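Local coordinates for epsin-3 (Saccharomyces cerevisiae, PDB 3ONK), which helps recruit clathrin to the Golgi network and endosomes and binds phosphoinositide-rich membranes, its ENTH domain being the part described here, at residues A[15-19]-A[31-35]; A[67-72]-A[115-120]; A[74-79]-A[123-127]. One frame throughout, in Å; residues are numbered along the deposited sequence.

Contact 1: residues A[15-19]-A[31-35]; sequences KVREA and LMDQI
Leu31 reaches across to Ala19 and Glu18 with one methyl and to Lys15 with the other. Its CG stands anti to the backbone N (chi1 177°), and from there CD2 lies 3.7 Å from Ala19 CB and also rests against the aliphatic and carboxylate carbons of Glu18, while CD1 meets CB and CG of Lys15. Ile35, one turn further on, uses its longer branch differently: CG1 meets Lys15 CB, and the terminal CD1 ends 3.7 Å from the backbone O of Lys15 and 3.9 Å from Ala19 CB. Its other branch, CG2, meets Val16 CG2 at 4.1 Å. On the outer side the lysine chain runs extended as far as CE and then bends at chi4 (54°). It crosses Gln34 at about a right angle, Lys15 CE lying 3.7 Å from Gln34 OE1, a van der Waals touch in a contact without hydrogen bonds between the segments. Helix 11-19 and helix 29-38 form a roughly antiparallel pair of the all-helical ENTH domain, their segments at 145° with axes 9.9 Å apart. The pair packs on two further helices, Val16 and Ile35 touching Met51 and Ile48 of helix 42-57 and Leu73 and Leu77 of helix 64-80.

Contact 2: residues A[67-72]-A[115-120]; sequences IYKALQ and NVRTRV
Arg119 folds over toward Tyr68, bent at both chi2 (-52°) and chi3, and most of the chain beyond CB runs against the tyrosine. CB itself lies 3.6 Å from Leu71 CD1. CG comes obliquely to the tyrosine ring, only 3.2 Å from Tyr68 CE1, a close carbon-carbon approach. CD passes the hydroxyl and CE1 at van der Waals distance, and beyond it the guanidinium stands perpendicular to the ring. Its NH2 donates to Tyr68 OH at 2.7 Å; the N-H...O angle of 132° makes this a bent bond, and the oxygen lies somewhat out of the guanidinium plane. The other terminal nitrogen, NH1, lies against the aliphatic part of Gln72, 3.6 Å from its CG. This pairing joins helix 64-80 to helix 113-127 in the all-helical ENTH domain, where the two segments run nearly parallel, 21° apart, although 42 residues separate them in the chain. The ring atom that Arg119 CG approaches has a second neighbour: the backbone O of Asn115 lies in the ring plane at its edge, 3.7 Å from Tyr68 CE1. Away from the polar pair, Leu71 CD1 sits 3.5 Å from Val116 O and also meets Val116 CG1, which in turn touches Ile67 CG2. Leu71 CD2 packs obliquely on Val120 CG2; Leu71 also touches Phe56 of helix 42-57, and Val120 touches Leu99.

Contact 3: residues A[74-79]-A[123-127]; sequences LDYLIK and LIELL
Ile78 meets three leucines of the facing helix. Its CG2 lies 3.6 Å from Leu126 CD2, the two side chains lying side by side and pointing opposite ways. Its other branch starts from a CG1 that stands anti to the carbonyl carbon (chi1 -67°); the Ile78 side chain runs roughly perpendicular to that of Leu127, and its CD1 comes 3.7 Å from Leu127 CD2. The same CD1 also touches Leu123 CD1. Leu123 in turn forks over the start of the opposite segment: its CD1 lies 3.5 Å from Asp75 CA, against the backbone itself, and its CD2 meets Leu74 CD2 at 3.7 Å. These interlocked branched side chains form the tight, buried part of the contact, continued by Ile86 and Phe85 of helix 83-90, which lie against Ile78 and Leu74, and by Ile93 and Ile96 of helix 93-97 against Leu127.

The partly exposed side is looser and polar. Here Asp75 and Lys79, one turn apart on the same helix, form a salt bridge in which Lys79 NZ donates to Asp75 OD2 at 2.6 Å through the syn lone pair of that oxygen. The extended lysine chain brings its CE no nearer than 4.2 Å to Leu126 CD2, and Asp75 OD1 rests on the same methyl and on Leu123 CD1. Shortening Asp75 to an alanine keeps CB on Leu123 but is likely to leave the Lys79 ammonium without its carboxylate and to uncover the methyls of Leu123 and Leu126. No hydrogen bond links the segments, whose axes approach to 10.8 Å at an angle of 18°. Branched aliphatic side chains between near-parallel helices, with one intrahelical Asp-Lys salt bridge at the margin, make up this part of the ENTH domain, a compact stack of helices in which the pair is flanked by helices 83-90 and 93-97.

Contacts 2 and 3 both join helix 64-80 to helix 113-127, on successive parts of the same near-parallel pair, and their centres lie 11 Å apart. Contact 3 is the buried one, almost wholly aliphatic between the helices, with its charges paired within one helix; contact 2 is partly buried and adds a polar bond from helix to helix at its rim. Contact 1 uses a different, antiparallel pair, helix 11-19 with helix 29-38; it too is partly buried, and mixes apolar packing with the exposed polar chains of Glu18 and Gln34. It meets the other two through helix 64-80: Met32 touches Tyr76, and the backbone O of Ala19 touches Lys69 CB.

Contact 1: residues A[15-19]-A[31-35]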
# COMPACT_ATOMS: atom_id res chain seq x y z
N LYS A 15 4.98 8.45 -9.61
CA LYS A 15 4.37 8.92 -8.38
C LYS A 15 4.37 7.79 -7.34
O LYS A 15 4.76 8.00 -6.18
CB LYS A 15 2.95 9.41 -8.64
CG LYS A 15 2.87 10.77 -9.32
CD LYS A 15 1.43 11.27 -9.36
CE LYS A 15 1.36 12.76 -9.65
NZ LYS A 15 2.09 13.11 -10.88
N VAL A 16 3.96 6.60 -7.76
CA VAL A 16 3.98 5.43 -6.88
C VAL A 16 5.40 5.12 -6.42
O VAL A 16 5.64 4.81 -5.25
CB VAL A 16 3.39 4.18 -7.56
CG1 VAL A 16 3.47 2.99 -6.61
CG2 VAL A 16 1.96 4.43 -7.96
N ARG A 17 6.36 5.19 -7.35
CA ARG A 17 7.76 4.98 -7.00
C ARG A 17 8.21 5.93 -5.89
O ARG A 17 8.81 5.50 -4.91
CB ARG A 17 8.68 5.11 -8.22
CG ARG A 17 8.68 3.88 -9.12
CD ARG A 17 9.82 3.92 -10.13
NE ARG A 17 10.96 3.09 -9.74
CZ ARG A 17 12.13 3.57 -9.32
NH1 ARG A 17 13.11 2.74 -8.99
NH2 ARG A 17 12.32 4.89 -9.25
N GLU A 18 7.91 7.22 -6.07
CA GLU A 18 8.24 8.24 -5.08
C GLU A 18 7.57 7.99 -3.73
O GLU A 18 8.19 8.12 -2.67
CB GLU A 18 7.87 9.66 -5.57
CG GLU A 18 7.92 10.71 -4.44
CD GLU A 18 7.52 12.13 -4.85
OE1 GLU A 18 7.12 12.35 -6.01
OE2 GLU A 18 7.61 13.03 -3.99
N ALA A 19 6.28 7.66 -3.77
CA ALA A 19 5.54 7.38 -2.53
C ALA A 19 6.09 6.18 -1.76
O ALA A 19 5.79 6.00 -0.58
CB ALA A 19 4.08 7.16 -2.85
N LEU A 31 0.23 13.43 -2.28
CA LEU A 31 0.78 12.53 -3.27
C LEU A 31 -0.03 11.25 -3.32
O LEU A 31 -0.28 10.68 -4.40
CB LEU A 31 2.24 12.21 -2.95
CG LEU A 31 2.94 11.21 -3.89
CD1 LEU A 31 3.04 11.76 -5.30
CD2 LEU A 31 4.31 10.86 -3.33
N MET A 32 -0.44 10.78 -2.14
CA MET A 32 -1.29 9.61 -2.06
C MET A 32 -2.64 9.86 -2.75
O MET A 32 -3.13 9.03 -3.52
CB MET A 32 -1.48 9.19 -0.60
CG MET A 32 -0.25 8.61 0.06
SD MET A 32 -0.67 7.75 1.58
CE MET A 32 -1.24 9.11 2.61
N ASP A 33 -3.24 11.02 -2.48
CA ASP A 33 -4.49 11.40 -3.16
C ASP A 33 -4.33 11.45 -4.68
O ASP A 33 -5.20 10.98 -5.42
CB ASP A 33 -5.00 12.74 -2.63
CG ASP A 33 -6.53 12.83 -2.62
OD1 ASP A 33 -7.19 11.77 -2.69
OD2 ASP A 33 -7.06 13.95 -2.53
N GLN A 34 -3.21 12.00 -5.16
CA GLN A 34 -2.94 12.03 -6.60
C GLN A 34 -2.97 10.62 -7.16
O GLN A 34 -3.54 10.36 -8.23
CB GLN A 34 -1.60 12.71 -6.90
CG GLN A 34 -1.64 14.25 -6.78
CD GLN A 34 -0.26 14.90 -6.91
OE1 GLN A 34 0.73 14.36 -6.42
NE2 GLN A 34 -0.20 16.07 -7.54
N ILE A 35 -2.35 9.69 -6.44
CA ILE A 35 -2.31 8.31 -6.88
C ILE A 35 -3.71 7.68 -6.82
O ILE A 35 -4.11 6.91 -7.70
CB ILE A 35 -1.29 7.51 -6.05
CG1 ILE A 35 0.14 7.97 -6.41
CG2 ILE A 35 -1.45 6.05 -6.30
CD1 ILE A 35 1.17 7.67 -5.33

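Contact 2: residues A[67-72]-A[115-120]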
# COMPACT_ATOMS: atom_id res chain seq x y z
N ILE A 67 8.57 -1.45 1.67
CA ILE A 67 7.42 -2.31 1.88
C ILE A 67 6.45 -1.66 2.85
O ILE A 67 5.24 -1.67 2.62
CB ILE A 67 7.85 -3.68 2.42
CG1 ILE A 67 8.61 -4.46 1.34
CG2 ILE A 67 6.64 -4.47 2.92
CD1 ILE A 67 9.05 -5.83 1.78
N TYR A 68 6.97 -1.08 3.93
CA TYR A 68 6.13 -0.37 4.88
C TYR A 68 5.36 0.77 4.19
O TYR A 68 4.15 0.93 4.38
CB TYR A 68 6.94 0.17 6.07
CG TYR A 68 6.04 0.71 7.16
CD1 TYR A 68 5.32 -0.16 7.95
CD2 TYR A 68 5.89 2.07 7.38
CE1 TYR A 68 4.49 0.29 8.94
CE2 TYR A 68 5.04 2.54 8.38
CZ TYR A 68 4.35 1.63 9.16
OH TYR A 68 3.50 2.04 10.16
N LYS A 69 6.07 1.54 3.37
CA LYS A 69 5.47 2.66 2.64
C LYS A 69 4.45 2.20 1.57
O LYS A 69 3.45 2.88 1.32
CB LYS A 69 6.57 3.53 2.03
CG LYS A 69 7.43 4.20 3.11
CD LYS A 69 8.73 4.80 2.56
CE LYS A 69 8.58 6.24 2.19
NZ LYS A 69 9.84 6.83 1.71
N ALA A 70 4.70 1.05 0.96
CA ALA A 70 3.73 0.43 0.05
C ALA A 70 2.44 0.01 0.77
O ALA A 70 1.34 0.08 0.21
CB ALA A 70 4.35 -0.76 -0.65
N LEU A 71 2.58 -0.44 2.02
CA LEU A 71 1.42 -0.80 2.83
C LEU A 71 0.58 0.42 3.18
O LEU A 71 -0.64 0.41 3.00
CB LEU A 71 1.83 -1.53 4.12
CG LEU A 71 2.44 -2.94 3.98
CD1 LEU A 71 2.84 -3.46 5.37
CD2 LEU A 71 1.49 -3.91 3.29
N GLN A 72 1.25 1.46 3.68
CA GLN A 72 0.60 2.74 3.96
C GLN A 72 -0.17 3.25 2.76
O GLN A 72 -1.29 3.70 2.90
CB GLN A 72 1.63 3.80 4.37
CG GLN A 72 2.22 3.63 5.75
CD GLN A 72 3.25 4.70 6.05
OE1 GLN A 72 4.30 4.77 5.41
NE2 GLN A 72 2.95 5.55 7.05
N ASN A 115 6.26 -3.75 12.61
CA ASN A 115 5.38 -2.77 12.00
C ASN A 115 4.76 -3.25 10.70
O ASN A 115 3.58 -3.00 10.42
CB ASN A 115 6.14 -1.47 11.78
CG ASN A 115 6.61 -0.88 13.08
OD1 ASN A 115 5.85 -0.80 14.04
ND2 ASN A 115 7.88 -0.48 13.13
N VAL A 116 5.56 -3.94 9.89
CA VAL A 116 5.08 -4.49 8.63
C VAL A 116 3.97 -5.51 8.87
O VAL A 116 2.93 -5.47 8.20
CB VAL A 116 6.23 -5.13 7.82
CG1 VAL A 116 5.68 -5.90 6.63
CG2 VAL A 116 7.25 -4.06 7.37
N ARG A 117 4.19 -6.41 9.84
CA ARG A 117 3.24 -7.50 10.11
C ARG A 117 1.91 -6.98 10.64
O ARG A 117 0.86 -7.41 10.20
CB ARG A 117 3.81 -8.52 11.11
CG ARG A 117 5.10 -9.17 10.68
CD ARG A 117 5.39 -10.42 11.54
NE ARG A 117 5.64 -10.09 12.94
CZ ARG A 117 6.82 -9.70 13.40
NH1 ARG A 117 7.86 -9.61 12.58
NH2 ARG A 117 6.98 -9.41 14.67
N THR A 118 1.98 -6.05 11.59
CA THR A 118 0.79 -5.41 12.15
C THR A 118 0.03 -4.57 11.11
O THR A 118 -1.21 -4.55 11.13
CB THR A 118 1.12 -4.55 13.40
OG1 THR A 118 1.87 -3.40 13.02
CG2 THR A 118 1.93 -5.36 14.40
N ARG A 119 0.74 -3.89 10.21
CA ARG A 119 0.06 -3.18 9.13
C ARG A 119 -0.59 -4.16 8.17
O ARG A 119 -1.70 -3.94 7.70
CB ARG A 119 1.04 -2.32 8.32
CG ARG A 119 1.64 -1.14 9.05
CD ARG A 119 0.58 -0.29 9.70
NE ARG A 119 -0.17 0.53 8.74
CZ ARG A 119 0.09 1.81 8.47
NH1 ARG A 119 -0.66 2.46 7.59
NH2 ARG A 119 1.09 2.43 9.07
N VAL A 120 0.11 -5.23 7.85
CA VAL A 120 -0.40 -6.17 6.86
C VAL A 120 -1.61 -6.92 7.40
O VAL A 120 -2.59 -7.13 6.69
CB VAL A 120 0.66 -7.14 6.36
CG1 VAL A 120 0.69 -8.39 7.21
CG2 VAL A 120 0.36 -7.52 4.93

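Contact 3: residues A[74-79]-A[123-127]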
# COMPACT_ATOMS: atom_id res chain seq x y z
N LEU A 74 -1.32 1.54 0.19
CA LEU A 74 -2.38 0.62 -0.16
C LEU A 74 -3.55 0.78 0.81
O LEU A 74 -4.71 0.65 0.44
CB LEU A 74 -1.82 -0.81 -0.16
CG LEU A 74 -2.43 -1.97 -0.94
CD1 LEU A 74 -2.72 -1.66 -2.41
CD2 LEU A 74 -1.50 -3.18 -0.83
N ASP A 75 -3.23 1.09 2.06
CA ASP A 75 -4.28 1.39 3.02
C ASP A 75 -5.07 2.62 2.58
O ASP A 75 -6.30 2.63 2.55
CB ASP A 75 -3.69 1.63 4.41
CG ASP A 75 -4.76 1.81 5.47
OD1 ASP A 75 -5.45 0.82 5.78
OD2 ASP A 75 -4.93 2.95 5.97
N TYR A 76 -4.34 3.67 2.24
CA TYR A 76 -4.97 4.91 1.83
C TYR A 76 -5.86 4.67 0.60
O TYR A 76 -6.96 5.20 0.52
CB TYR A 76 -3.90 5.96 1.53
CG TYR A 76 -4.45 7.35 1.27
CD1 TYR A 76 -4.61 8.27 2.30
CD2 TYR A 76 -4.83 7.74 -0.02
CE1 TYR A 76 -5.11 9.54 2.06
CE2 TYR A 76 -5.33 9.00 -0.27
CZ TYR A 76 -5.48 9.89 0.77
OH TYR A 76 -5.99 11.15 0.51
N LEU A 77 -5.39 3.84 -0.33
CA LEU A 77 -6.08 3.64 -1.59
C LEU A 77 -7.36 2.85 -1.41
O LEU A 77 -8.36 3.08 -2.09
CB LEU A 77 -5.19 2.94 -2.61
CG LEU A 77 -3.98 3.74 -3.12
CD1 LEU A 77 -3.18 2.90 -4.11
CD2 LEU A 77 -4.41 5.06 -3.76
N ILE A 78 -7.33 1.92 -0.47
CA ILE A 78 -8.52 1.18 -0.14
C ILE A 78 -9.58 2.09 0.47
O ILE A 78 -10.77 1.90 0.25
CB ILE A 78 -8.17 -0.05 0.71
CG1 ILE A 78 -7.37 -1.03 -0.17
CG2 ILE A 78 -9.43 -0.71 1.26
CD1 ILE A 78 -6.54 -2.00 0.58
N LYS A 79 -9.14 3.14 1.17
CA LYS A 79 -10.06 4.10 1.77
C LYS A 79 -10.48 5.23 0.83
O LYS A 79 -11.55 5.81 0.99
CB LYS A 79 -9.46 4.70 3.05
CG LYS A 79 -9.33 3.70 4.19
CD LYS A 79 -8.38 4.20 5.27
CE LYS A 79 -8.07 3.09 6.27
NZ LYS A 79 -7.08 3.54 7.31
N LEU A 123 -4.53 -4.44 7.14
CA LEU A 123 -4.97 -4.29 5.76
C LEU A 123 -5.76 -5.51 5.29
O LEU A 123 -6.74 -5.37 4.56
CB LEU A 123 -3.77 -4.10 4.84
CG LEU A 123 -4.10 -3.54 3.46
CD1 LEU A 123 -4.21 -2.03 3.56
CD2 LEU A 123 -3.04 -3.91 2.46
N ILE A 124 -5.34 -6.71 5.68
CA ILE A 124 -6.02 -7.91 5.20
C ILE A 124 -7.38 -8.03 5.86
O ILE A 124 -8.37 -8.39 5.22
CB ILE A 124 -5.17 -9.19 5.40
CG1 ILE A 124 -3.99 -9.21 4.41
CG2 ILE A 124 -6.03 -10.43 5.22
CD1 ILE A 124 -2.89 -10.20 4.77
N GLU A 125 -7.44 -7.68 7.14
CA GLU A 125 -8.72 -7.61 7.82
C GLU A 125 -9.61 -6.62 7.08
O GLU A 125 -10.77 -6.92 6.79
CB GLU A 125 -8.52 -7.19 9.27
CG GLU A 125 -9.71 -7.43 10.15
CD GLU A 125 -9.54 -6.77 11.50
OE1 GLU A 125 -8.85 -5.73 11.58
OE2 GLU A 125 -10.10 -7.30 12.49
N LEU A 126 -9.06 -5.45 6.74
CA LEU A 126 -9.81 -4.42 6.01
C LEU A 126 -10.30 -4.94 4.66
O LEU A 126 -11.51 -4.95 4.40
CB LEU A 126 -8.98 -3.15 5.80
CG LEU A 126 -9.69 -1.98 5.08
CD1 LEU A 126 -10.91 -1.50 5.86
CD2 LEU A 126 -8.73 -0.81 4.78
N LEU A 127 -9.37 -5.39 3.83
CA LEU A 127 -9.68 -5.81 2.47
C LEU A 127 -10.78 -6.85 2.38
O LEU A 127 -11.55 -6.84 1.43
CB LEU A 127 -8.44 -6.41 1.79
CG LEU A 127 -7.61 -5.55 0.85
CD1 LEU A 127 -6.43 -6.38 0.42
CD2 LEU A 127 -8.39 -5.06 -0.36